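Collagen alpha-1(XV) chain (Homo sapiens, PDB 3N3F) probably drives three collagen chains to associate through its trimerization domain, setting up the triple helix of an extracellular-matrix, basement-membrane collagen. Local coordinates at residues Gly22-Leu27 and Phe33-Arg38. Numbering follows the deposited sequence.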
ATOM      1  N   GLY A  22      -9.266   6.491  -0.480  1.00 32.99           N
ATOM      2  CA  GLY A  22      -7.901   6.474  -0.983  1.00 31.65           C
ATOM      3  C   GLY A  22      -6.830   6.552   0.091  1.00 31.08           C
ATOM      4  O   GLY A  22      -5.666   6.804  -0.216  1.00 32.43           O
ATOM      5  N   THR A  23      -7.218   6.338   1.348  1.00 21.81           N
ATOM      6  CA  THR A  23      -6.283   6.378   2.472  1.00 19.61           C
ATOM      7  C   THR A  23      -5.981   4.960   2.942  1.00 18.18           C
ATOM      8  O   THR A  23      -6.833   4.079   2.857  1.00 18.42           O
ATOM      9  CB  THR A  23      -6.872   7.166   3.674  1.00 26.28           C
ATOM     10  OG1 THR A  23      -7.087   8.529   3.298  1.00 31.38           O
ATOM     11  CG2 THR A  23      -5.927   7.122   4.864  1.00 25.63           C
ATOM     12  N   PHE A  24      -4.762   4.739   3.423  1.00 16.34           N
ATOM     13  CA  PHE A  24      -4.362   3.432   3.927  1.00 15.00           C
ATOM     14  C   PHE A  24      -4.669   3.342   5.420  1.00 12.89           C
ATOM     15  O   PHE A  24      -4.450   4.298   6.161  1.00 13.62           O
ATOM     16  CB  PHE A  24      -2.874   3.202   3.671  1.00 16.25           C
ATOM     17  CG  PHE A  24      -2.558   2.860   2.243  1.00 16.96           C
ATOM     18  CD1 PHE A  24      -2.732   1.565   1.773  1.00 17.90           C
ATOM     19  CD2 PHE A  24      -2.107   3.838   1.364  1.00 18.53           C
ATOM     20  CE1 PHE A  24      -2.460   1.240   0.441  1.00 20.82           C
ATOM     21  CE2 PHE A  24      -1.833   3.529   0.031  1.00 21.30           C
ATOM     22  CZ  PHE A  24      -2.011   2.226  -0.428  1.00 23.80           C
ATOM     23  N   ILE A  25      -5.177   2.190   5.852  1.00 14.19           N
ATOM     24  CA  ILE A  25      -5.545   1.984   7.252  1.00 12.35           C
ATOM     25  C   ILE A  25      -4.807   0.816   7.902  1.00 12.62           C
ATOM     26  O   ILE A  25      -4.942  -0.331   7.487  1.00 14.24           O
ATOM     27  CB  ILE A  25      -7.062   1.727   7.389  1.00 14.09           C
ATOM     28  CG1 ILE A  25      -7.848   2.885   6.769  1.00 14.82           C
ATOM     29  CG2 ILE A  25      -7.425   1.555   8.863  1.00 13.77           C
ATOM     30  CD1 ILE A  25      -9.352   2.684   6.797  1.00 15.53           C
ATOM     31  N   TYR A  26      -4.042   1.118   8.940  1.00 12.31           N
ATOM     32  CA  TYR A  26      -3.279   0.109   9.663  1.00 14.34           C
ATOM     33  C   TYR A  26      -4.036  -0.321  10.910  1.00 15.61           C
ATOM     34  O   TYR A  26      -4.544   0.516  11.654  1.00 18.65           O
ATOM     35  CB  TYR A  26      -1.916   0.687  10.053  1.00 12.63           C
ATOM     36  CG  TYR A  26      -1.010  -0.219  10.866  1.00 16.41           C
ATOM     37  CD1 TYR A  26      -0.658  -1.487  10.408  1.00 13.60           C
ATOM     38  CD2 TYR A  26      -0.417   0.241  12.043  1.00 15.16           C
ATOM     39  CE1 TYR A  26       0.274  -2.269  11.091  1.00 17.22           C
ATOM     40  CE2 TYR A  26       0.516  -0.533  12.734  1.00 17.66           C
ATOM     41  CZ  TYR A  26       0.859  -1.784  12.248  1.00 18.48           C
ATOM     42  OH  TYR A  26       1.813  -2.530  12.896  1.00 19.05           O
ATOM     43  N   LEU A  27      -4.137  -1.627  11.128  1.00 15.39           N
ATOM     44  CA  LEU A  27      -4.805  -2.135  12.319  1.00 17.38           C
ATOM     45  C   LEU A  27      -3.699  -2.589  13.261  1.00 19.00           C
ATOM     46  O   LEU A  27      -3.044  -3.604  13.024  1.00 19.03           O
ATOM     47  CB  LEU A  27      -5.735  -3.299  11.968  1.00 20.06           C
ATOM     48  CG  LEU A  27      -6.840  -2.972  10.957  1.00 18.20           C
ATOM     49  CD1 LEU A  27      -7.829  -4.124  10.910  1.00 19.63           C
ATOM     50  CD2 LEU A  27      -7.561  -1.685  11.357  1.00 19.70           C
ATOM     51  N   PHE A  33      -3.506  -4.318   7.040  1.00 17.00           N
ATOM     52  CA  PHE A  33      -3.747  -3.071   6.337  1.00 17.43           C
ATOM     53  C   PHE A  33      -4.991  -3.134   5.476  1.00 15.39           C
ATOM     54  O   PHE A  33      -5.281  -4.152   4.848  1.00 15.68           O
ATOM     55  CB  PHE A  33      -2.539  -2.722   5.467  1.00 23.92           C
ATOM     56  CG  PHE A  33      -1.732  -1.561   5.981  1.00 25.47           C
ATOM     57  CD1 PHE A  33      -2.111  -0.253   5.694  1.00 26.14           C
ATOM     58  CD2 PHE A  33      -0.589  -1.775   6.743  1.00 27.84           C
ATOM     59  CE1 PHE A  33      -1.360   0.830   6.158  1.00 26.79           C
ATOM     60  CE2 PHE A  33       0.170  -0.701   7.213  1.00 26.69           C
ATOM     61  CZ  PHE A  33      -0.216   0.603   6.919  1.00 26.71           C
ATOM     62  N   PHE A  34      -5.724  -2.030   5.465  1.00 14.44           N
ATOM     63  CA  PHE A  34      -6.937  -1.890   4.670  1.00 15.20           C
ATOM     64  C   PHE A  34      -6.811  -0.578   3.919  1.00 13.96           C
ATOM     65  O   PHE A  34      -5.942   0.234   4.223  1.00 12.99           O
ATOM     66  CB  PHE A  34      -8.173  -1.830   5.569  1.00 17.09           C
ATOM     67  CG  PHE A  34      -8.618  -3.166   6.073  1.00 19.37           C
ATOM     68  CD1 PHE A  34      -9.598  -3.885   5.396  1.00 18.71           C
ATOM     69  CD2 PHE A  34      -8.050  -3.717   7.218  1.00 18.40           C
ATOM     70  CE1 PHE A  34     -10.004  -5.134   5.853  1.00 20.01           C
ATOM     71  CE2 PHE A  34      -8.450  -4.964   7.681  1.00 18.58           C
ATOM     72  CZ  PHE A  34      -9.429  -5.674   6.999  1.00 21.02           C
ATOM     73  N   ILE A  35      -7.659  -0.386   2.922  1.00 12.28           N
ATOM     74  CA  ILE A  35      -7.651   0.853   2.167  1.00 13.03           C
ATOM     75  C   ILE A  35      -9.082   1.354   2.151  1.00 12.01           C
ATOM     76  O   ILE A  35     -10.009   0.591   1.900  1.00 11.86           O
ATOM     77  CB  ILE A  35      -7.187   0.643   0.715  1.00 29.27           C
ATOM     78  CG1 ILE A  35      -8.032  -0.444   0.056  1.00 30.83           C
ATOM     79  CG2 ILE A  35      -5.720   0.272   0.688  1.00 28.99           C
ATOM     80  CD1 ILE A  35      -7.957  -0.441  -1.441  1.00 38.10           C
ATOM     81  N   ARG A  36      -9.253   2.634   2.446  1.00 12.33           N
ATOM     82  CA  ARG A  36     -10.565   3.253   2.453  1.00 14.93           C
ATOM     83  C   ARG A  36     -10.907   3.566   0.994  1.00 16.27           C
ATOM     84  O   ARG A  36     -10.171   4.287   0.324  1.00 14.51           O
ATOM     85  CB  ARG A  36     -10.511   4.549   3.266  1.00 20.33           C
ATOM     86  CG  ARG A  36     -11.663   4.761   4.224  1.00 27.26           C
ATOM     87  CD  ARG A  36     -12.978   4.644   3.521  1.00 27.26           C
ATOM     88  NE  ARG A  36     -14.040   5.386   4.185  1.00 26.62           N
ATOM     89  CZ  ARG A  36     -15.261   5.508   3.678  1.00 27.56           C
ATOM     90  NH1 ARG A  36     -15.543   4.931   2.520  1.00 26.05           N
ATOM     91  NH2 ARG A  36     -16.186   6.216   4.309  1.00 28.67           N
ATOM     92  N   VAL A  37     -12.002   3.009   0.494  1.00 17.19           N
ATOM     93  CA  VAL A  37     -12.400   3.271  -0.885  1.00 20.57           C
ATOM     94  C   VAL A  37     -13.840   3.751  -0.945  1.00 22.82           C
ATOM     95  O   VAL A  37     -14.474   3.988   0.080  1.00 23.51           O
ATOM     96  CB  VAL A  37     -12.267   2.015  -1.775  1.00 17.89           C
ATOM     97  CG1 VAL A  37     -10.834   1.518  -1.755  1.00 20.08           C
ATOM     98  CG2 VAL A  37     -13.220   0.934  -1.304  1.00 19.81           C
ATOM     99  N   ARG A  38     -14.354   3.901  -2.156  1.00 27.41           N
ATOM    100  CA  ARG A  38     -15.723   4.351  -2.335  1.00 30.42           C
ATOM    101  C   ARG A  38     -16.704   3.323  -1.774  1.00 28.81           C
ATOM    102  O   ARG A  38     -16.720   2.165  -2.199  1.00 29.43           O
ATOM    103  CB  ARG A  38     -16.000   4.581  -3.821  1.00 38.28           C
ATOM    104  CG  ARG A  38     -17.403   5.056  -4.148  1.00 44.49           C
ATOM    105  CD  ARG A  38     -17.553   5.201  -5.653  1.00 49.51           C
ATOM    106  NE  ARG A  38     -17.230   3.953  -6.341  1.00 53.88           N
ATOM    107  CZ  ARG A  38     -17.010   3.850  -7.648  1.00 56.70           C
ATOM    108  NH1 ARG A  38     -17.074   4.924  -8.423  1.00 58.49           N
ATOM    109  NH2 ARG A  38     -16.724   2.669  -8.180  1.00 58.88           N
TER
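G22 N meets R36 O where the two antiparallel strands part, and T23 O takes R36 N at 2.8 Å, the donor nearly in line with the carbonyl. F24 and I35 follow as a non-hydrogen-bonded pair whose side chains run alongside each other, I35 CG2 lying 3.4 Å from F24 CE1. I25 exchanges two backbone bonds with F34: its N reaches F34 O at 2.7 Å, while its O receives F34 N in the carbonyl plane. Its CD1 rests beside the aliphatic start of R36, whose guanidinium turns away to A16 O and the ring of W41.

This is a beta hairpin, 23-27 with 32-37, at the middle of the four-stranded sheet of the collagen trimerization domain. I25 and F34 pack against helix 9-13, F34 also touching I50 of a second subunit, while F24 and F33 meet aromatic rings of the other subunits, the F24 rings edge-to-face.

Y26 CB sits over one face of the F33 ring, 3.9 Å from its centroid. With CG anti to the backbone N (chi1 178°), the Y26 ring lies oblique to that of F33, CD1 near F33 CE2 and the planes inclined at 32°. F24 CB touches the edge of the F33 ring, so an alanine replacing F33 would probably leave a gap beside Y26 CB and F24 CB and deprive F24 of a neighbouring subunit of one of its aromatic partners. L27 CD1 ends the contact against F34 CE2, at 3.4 Å.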